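PDB 5T6O: poly-beta-hydroxybuterate polymerase from Cupriavidus necator, which probably catalyses, through the catalytic domain present here, the acyl transfers that join hydroxybutyryl units into the storage polymer polyhydroxybutyrate. Local coordinates for residues A[273-278]-A[300-305]; A[323-328]-A[341-346]. The protein carries 1 engineered substitution. One frame throughout, in Å; residues are numbered along the deposited sequence. Where two conformers were deposited one is given.

Contact 1: residues A[273-278]-A[300-305]. With SO4 (sulfate ion), chain B.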
# COMPACT_ATOMS: atom_id res chain seq x y z
N TYR A 273 15.23 18.56 16.91
CA TYR A 273 15.31 17.10 16.91
C TYR A 273 13.93 16.54 16.58
O TYR A 273 12.96 16.84 17.29
CB TYR A 273 15.78 16.60 18.27
CG TYR A 273 16.16 15.14 18.39
CD1 TYR A 273 15.19 14.14 18.61
CD2 TYR A 273 17.49 14.76 18.39
CE1 TYR A 273 15.55 12.79 18.76
CE2 TYR A 273 17.86 13.43 18.55
CZ TYR A 273 16.89 12.46 18.74
OH TYR A 273 17.29 11.14 18.89
N ILE A 274 13.85 15.75 15.52
CA ILE A 274 12.58 15.27 14.97
C ILE A 274 12.57 13.76 15.07
O ILE A 274 13.46 13.09 14.52
CB ILE A 274 12.38 15.71 13.51
CG1 ILE A 274 12.54 17.23 13.39
CG2 ILE A 274 10.98 15.29 13.04
CD1 ILE A 274 12.78 17.73 11.95
N TYR A 275 11.58 13.21 15.79
CA TYR A 275 11.53 11.79 16.08
C TYR A 275 10.24 11.19 15.53
O TYR A 275 9.16 11.78 15.65
CB TYR A 275 11.63 11.50 17.61
CG TYR A 275 11.32 10.05 17.86
CD1 TYR A 275 12.31 9.08 17.73
CD2 TYR A 275 10.02 9.64 18.13
CE1 TYR A 275 12.01 7.74 17.87
CE2 TYR A 275 9.72 8.30 18.27
CZ TYR A 275 10.71 7.37 18.13
OH TYR A 275 10.40 6.04 18.25
N GLY A 276 10.33 9.99 14.97
CA GLY A 276 9.15 9.22 14.64
C GLY A 276 9.40 7.74 14.86
O GLY A 276 10.54 7.31 14.98
N SER A 277 8.31 6.97 14.90
CA SER A 277 8.38 5.53 15.10
C SER A 277 7.96 4.78 13.84
O SER A 277 6.97 5.14 13.19
CB SER A 277 7.51 5.09 16.28
OG SER A 277 7.96 5.66 17.51
N ARG A 278 8.70 3.73 13.49
CA ARG A 278 8.56 3.15 12.15
C ARG A 278 7.19 2.51 11.92
O ARG A 278 6.65 2.60 10.80
CB ARG A 278 9.66 2.13 11.90
CG ARG A 278 9.58 1.63 10.48
CD ARG A 278 10.83 0.93 10.07
NE ARG A 278 10.73 0.50 8.69
CZ ARG A 278 11.61 -0.30 8.11
NH1 ARG A 278 12.65 -0.73 8.82
NH2 ARG A 278 11.45 -0.66 6.84
N ARG A 300 17.87 17.22 13.00
CA ARG A 300 18.24 15.82 13.16
C ARG A 300 16.97 15.00 13.11
O ARG A 300 15.98 15.36 13.76
CB ARG A 300 18.98 15.58 14.48
CG ARG A 300 19.36 14.12 14.74
CD ARG A 300 20.45 14.03 15.81
NE ARG A 300 20.92 12.66 16.03
CZ ARG A 300 21.79 12.03 15.24
NH1 ARG A 300 22.28 12.64 14.17
NH2 ARG A 300 22.17 10.79 15.53
N PHE A 301 16.96 13.94 12.30
CA PHE A 301 15.81 13.04 12.27
C PHE A 301 16.24 11.66 12.75
O PHE A 301 17.27 11.14 12.30
CB PHE A 301 15.19 12.91 10.88
CG PHE A 301 13.92 12.11 10.89
CD1 PHE A 301 12.70 12.72 11.16
CD2 PHE A 301 13.94 10.74 10.67
CE1 PHE A 301 11.53 11.98 11.20
CE2 PHE A 301 12.78 9.99 10.70
CZ PHE A 301 11.57 10.61 10.97
N VAL A 302 15.46 11.07 13.65
CA VAL A 302 15.77 9.77 14.22
C VAL A 302 14.50 8.93 14.20
O VAL A 302 13.42 9.41 14.57
CB VAL A 302 16.34 9.89 15.65
CG1 VAL A 302 16.50 8.51 16.28
CG2 VAL A 302 17.68 10.63 15.61
N LEU A 303 14.62 7.69 13.73
CA LEU A 303 13.51 6.76 13.59
C LEU A 303 13.66 5.66 14.62
O LEU A 303 14.67 4.95 14.63
CB LEU A 303 13.51 6.17 12.18
CG LEU A 303 12.38 5.23 11.77
CD1 LEU A 303 11.06 5.97 11.85
CD2 LEU A 303 12.64 4.73 10.34
N GLY A 304 12.66 5.51 15.49
CA GLY A 304 12.64 4.41 16.43
C GLY A 304 11.84 3.24 15.87
O GLY A 304 10.93 3.42 15.09
N ALA A 305 12.21 2.03 16.28
CA ALA A 305 11.43 0.88 15.88
C ALA A 305 10.10 0.84 16.65
O ALA A 305 9.96 1.47 17.70
CB ALA A 305 12.20 -0.42 16.11
S SO4 B . 8.55 1.25 5.73
O1 SO4 B . 9.86 0.79 5.30
O2 SO4 B . 7.53 0.48 5.02
O3 SO4 B . 8.39 1.04 7.17
O4 SO4 B . 8.41 2.67 5.42

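Contact 2: residues A[323-328]-A[341-346]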
# COMPACT_ATOMS: atom_id res chain seq x y z
N HIS A 323 16.90 1.64 16.65
CA HIS A 323 16.57 2.93 16.05
C HIS A 323 17.56 3.20 14.92
O HIS A 323 18.65 2.64 14.88
CB HIS A 323 16.60 4.07 17.09
CG HIS A 323 17.96 4.30 17.68
ND1 HIS A 323 18.49 3.50 18.67
CD2 HIS A 323 18.89 5.25 17.42
CE1 HIS A 323 19.69 3.95 19.00
NE2 HIS A 323 19.96 5.01 18.25
N TRP A 324 17.15 4.06 13.98
CA TRP A 324 17.97 4.39 12.81
C TRP A 324 18.42 5.84 12.85
O TRP A 324 17.66 6.73 13.26
CB TRP A 324 17.19 4.18 11.50
CG TRP A 324 16.89 2.77 11.13
CD1 TRP A 324 17.56 1.98 10.22
CD2 TRP A 324 15.80 1.97 11.61
NE1 TRP A 324 16.96 0.75 10.12
CE2 TRP A 324 15.89 0.71 10.97
CE3 TRP A 324 14.78 2.20 12.54
CZ2 TRP A 324 14.98 -0.31 11.23
CZ3 TRP A 324 13.87 1.18 12.79
CH2 TRP A 324 13.98 -0.07 12.14
N THR A 325 19.65 6.10 12.38
CA THR A 325 20.13 7.47 12.22
C THR A 325 20.67 7.65 10.80
O THR A 325 21.14 6.70 10.17
CB THR A 325 21.24 7.83 13.23
OG1 THR A 325 22.39 7.00 13.02
CG2 THR A 325 20.74 7.70 14.68
N ASN A 326 20.60 8.89 10.33
CA ASN A 326 21.21 9.28 9.06
C ASN A 326 21.33 10.80 9.07
O ASN A 326 20.32 11.49 9.21
CB ASN A 326 20.38 8.79 7.87
CG ASN A 326 21.02 9.11 6.51
OD1 ASN A 326 22.08 9.73 6.42
ND2 ASN A 326 20.37 8.64 5.44
N ASP A 327 22.56 11.31 8.95
CA ASP A 327 22.78 12.75 8.99
C ASP A 327 22.33 13.45 7.72
O ASP A 327 22.02 14.64 7.76
CB ASP A 327 24.25 13.06 9.25
CG ASP A 327 24.67 12.77 10.68
OD1 ASP A 327 23.84 12.24 11.46
OD2 ASP A 327 25.83 13.06 11.04
N ALA A 328 22.28 12.73 6.60
CA ALA A 328 21.74 13.30 5.37
C ALA A 328 20.22 13.39 5.45
O ALA A 328 19.56 12.58 6.11
CB ALA A 328 22.15 12.45 4.16
N ILE A 341 21.59 3.94 9.24
CA ILE A 341 22.23 2.85 9.98
C ILE A 341 21.32 2.48 11.14
O ILE A 341 20.82 3.36 11.86
CB ILE A 341 23.62 3.26 10.50
CG1 ILE A 341 24.42 3.97 9.41
CG2 ILE A 341 24.37 2.03 10.99
CD1 ILE A 341 24.78 3.08 8.25
N GLU A 342 21.11 1.18 11.35
CA GLU A 342 20.32 0.71 12.48
C GLU A 342 21.22 0.47 13.69
O GLU A 342 22.26 -0.20 13.58
CB GLU A 342 19.58 -0.58 12.11
CG GLU A 342 18.52 -0.95 13.12
CD GLU A 342 17.74 -2.20 12.75
OE1 GLU A 342 18.01 -2.80 11.68
OE2 GLU A 342 16.85 -2.58 13.54
N HIS A 343 20.82 1.00 14.84
CA HIS A 343 21.57 0.84 16.08
C HIS A 343 20.74 0.06 17.09
O HIS A 343 19.52 0.19 17.14
CB HIS A 343 21.94 2.19 16.69
CG HIS A 343 22.60 3.12 15.73
ND1 HIS A 343 23.94 3.05 15.41
CD2 HIS A 343 22.10 4.15 15.00
CE1 HIS A 343 24.24 3.99 14.53
NE2 HIS A 343 23.14 4.67 14.27
N HIS A 344 21.41 -0.73 17.92
CA HIS A 344 20.68 -1.51 18.90
C HIS A 344 20.10 -0.60 19.99
O HIS A 344 20.71 0.40 20.39
CB HIS A 344 21.60 -2.57 19.52
CG HIS A 344 20.90 -3.46 20.50
ND1 HIS A 344 19.93 -4.36 20.13
CD2 HIS A 344 21.04 -3.58 21.85
CE1 HIS A 344 19.49 -5.00 21.20
NE2 HIS A 344 20.15 -4.55 22.26
N GLY A 345 18.89 -0.93 20.44
CA GLY A 345 18.34 -0.36 21.65
C GLY A 345 17.68 1.00 21.45
O GLY A 345 17.34 1.43 20.35
N SER A 346 17.54 1.69 22.57
CA SER A 346 16.73 2.90 22.65
C SER A 346 17.39 4.07 21.94
O SER A 346 18.62 4.21 21.93
CB SER A 346 16.49 3.26 24.12
OG SER A 346 15.89 4.54 24.22

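Contact 1: residues A[273-278]-A[300-305]
Tyr273 and Arg300 run side by side across a parallel strand pair, with Arg300 CD 3.8 Å from Tyr273 CE2 and the ring and guanidinium planes turned 51° apart. CG anti to the backbone N (chi1 -170°) brings the Tyr273 ring against the neighbouring strand, with Tyr273 OH 3.3 Å from Val302 CG2. On the same face, Tyr275 slants across the neighbouring backbone until its OH lies 3.3 Å from Gly304 CA, an approach possible because Gly304 carries no side chain. Tyr275 OH donates a 2.6 Å hydrogen bond to Ser277 OG, two residues on in the same strand. On the other face Ile274 and Phe301 cross at about a right angle, Ile274 CG2 meeting Phe301 CD1 at 3.6 Å.

The two strands are the parallel arms of a beta-alpha-beta unit of the alpha/beta hydrolase fold, joined through helix 285-289. Five backbone hydrogen bonds lace them together, from Ile274 N to Arg300 O through to Arg278 N to Gly304 O. Beyond this ladder the Arg278 chain, extended from CG to NE, reaches past the strand ends to a sulfate, probably from the crystallisation liquor, and grips it with NE to O3 at 2.8 Å and NH2 to O1 at 2.6 Å. Trp285 NE1 also binds this ion, while Arg278 NH1 forms a salt bridge with Asp163 of a second subunit. Further out, Asp350 hydrogen-bonds Tyr273 OH through OD1 and forms a salt bridge with Arg300 NH2 through OD2.

Contact 2: residues A[323-328]-A[341-346]
His323 and His343 form a hydrogen-bonded pair in the antiparallel strand pair that ends the mixed sheet of this alpha/beta hydrolase fold, 341-344 being its outermost strand within the chain. The dense part of the contact surrounds the buried His323. A chi1 of 64° puts His323 CG between the backbone N and the carbonyl carbon and brings the ring against the partner strand, where His343 CB lies over one of its faces in a CH-pi contact, 3.7 Å from His323 CE1. At the ring edge His323 ND1 donates to Gly345 O (2.9 Å); the oxygen lies in the imidazole plane, but the donor stands 46° out of the carbonyl plane. The backbones of the two histidines are joined in both directions, the shorter bond running from His343 N to His323 O at 2.7 Å.

On the other face of the sheet, Trp324 and Glu342 lie side by side with ring and carboxylate planes only 20° apart. Glu342 CB sits over the five-membered ring, 3.5 Å from Trp324 NE1, and the extended chain keeps the Glu342 carboxylate alongside the six-membered ring, where OE2 hydrogen-bonds Ser322 OG and OE1 forms a salt bridge with Arg321 of a third subunit.

Packing between the strands slackens at the partly exposed Ile341. The far end of its side chain turns from 323-328 and was modelled in two conformers, although Gln168 of a second subunit packs on it. The backbone there stays paired with Thr325. Thr325 OG1 and His343 NE2 share a 2.7 Å hydrogen bond, OG1 lying at the imidazole edge in its plane.

In the fold
Contacts 1 and 2 are successive steps toward one edge of a single sheet, their centres about 9 Å apart. Strand 299-304, which carries the second segment of contact 1, is also the neighbour of strand 322-325, where the direction turns antiparallel; Leu303 O and Trp324 N, 2.7 Å apart, probably form a hydrogen bond across that junction. A salt bridge ties the two contacts at one end, Arg300 NH1 to Asp327 OD1 at 3.2 Å. At the other, Arg278 NH1 packs 3.4 Å from Trp324 CZ2, so the sulfate-holding arginine borders contact 2 as well. In alpha/beta hydrolases the loops after strands placed like those of contact 1 usually carry the acid and the histidine of the catalytic triad.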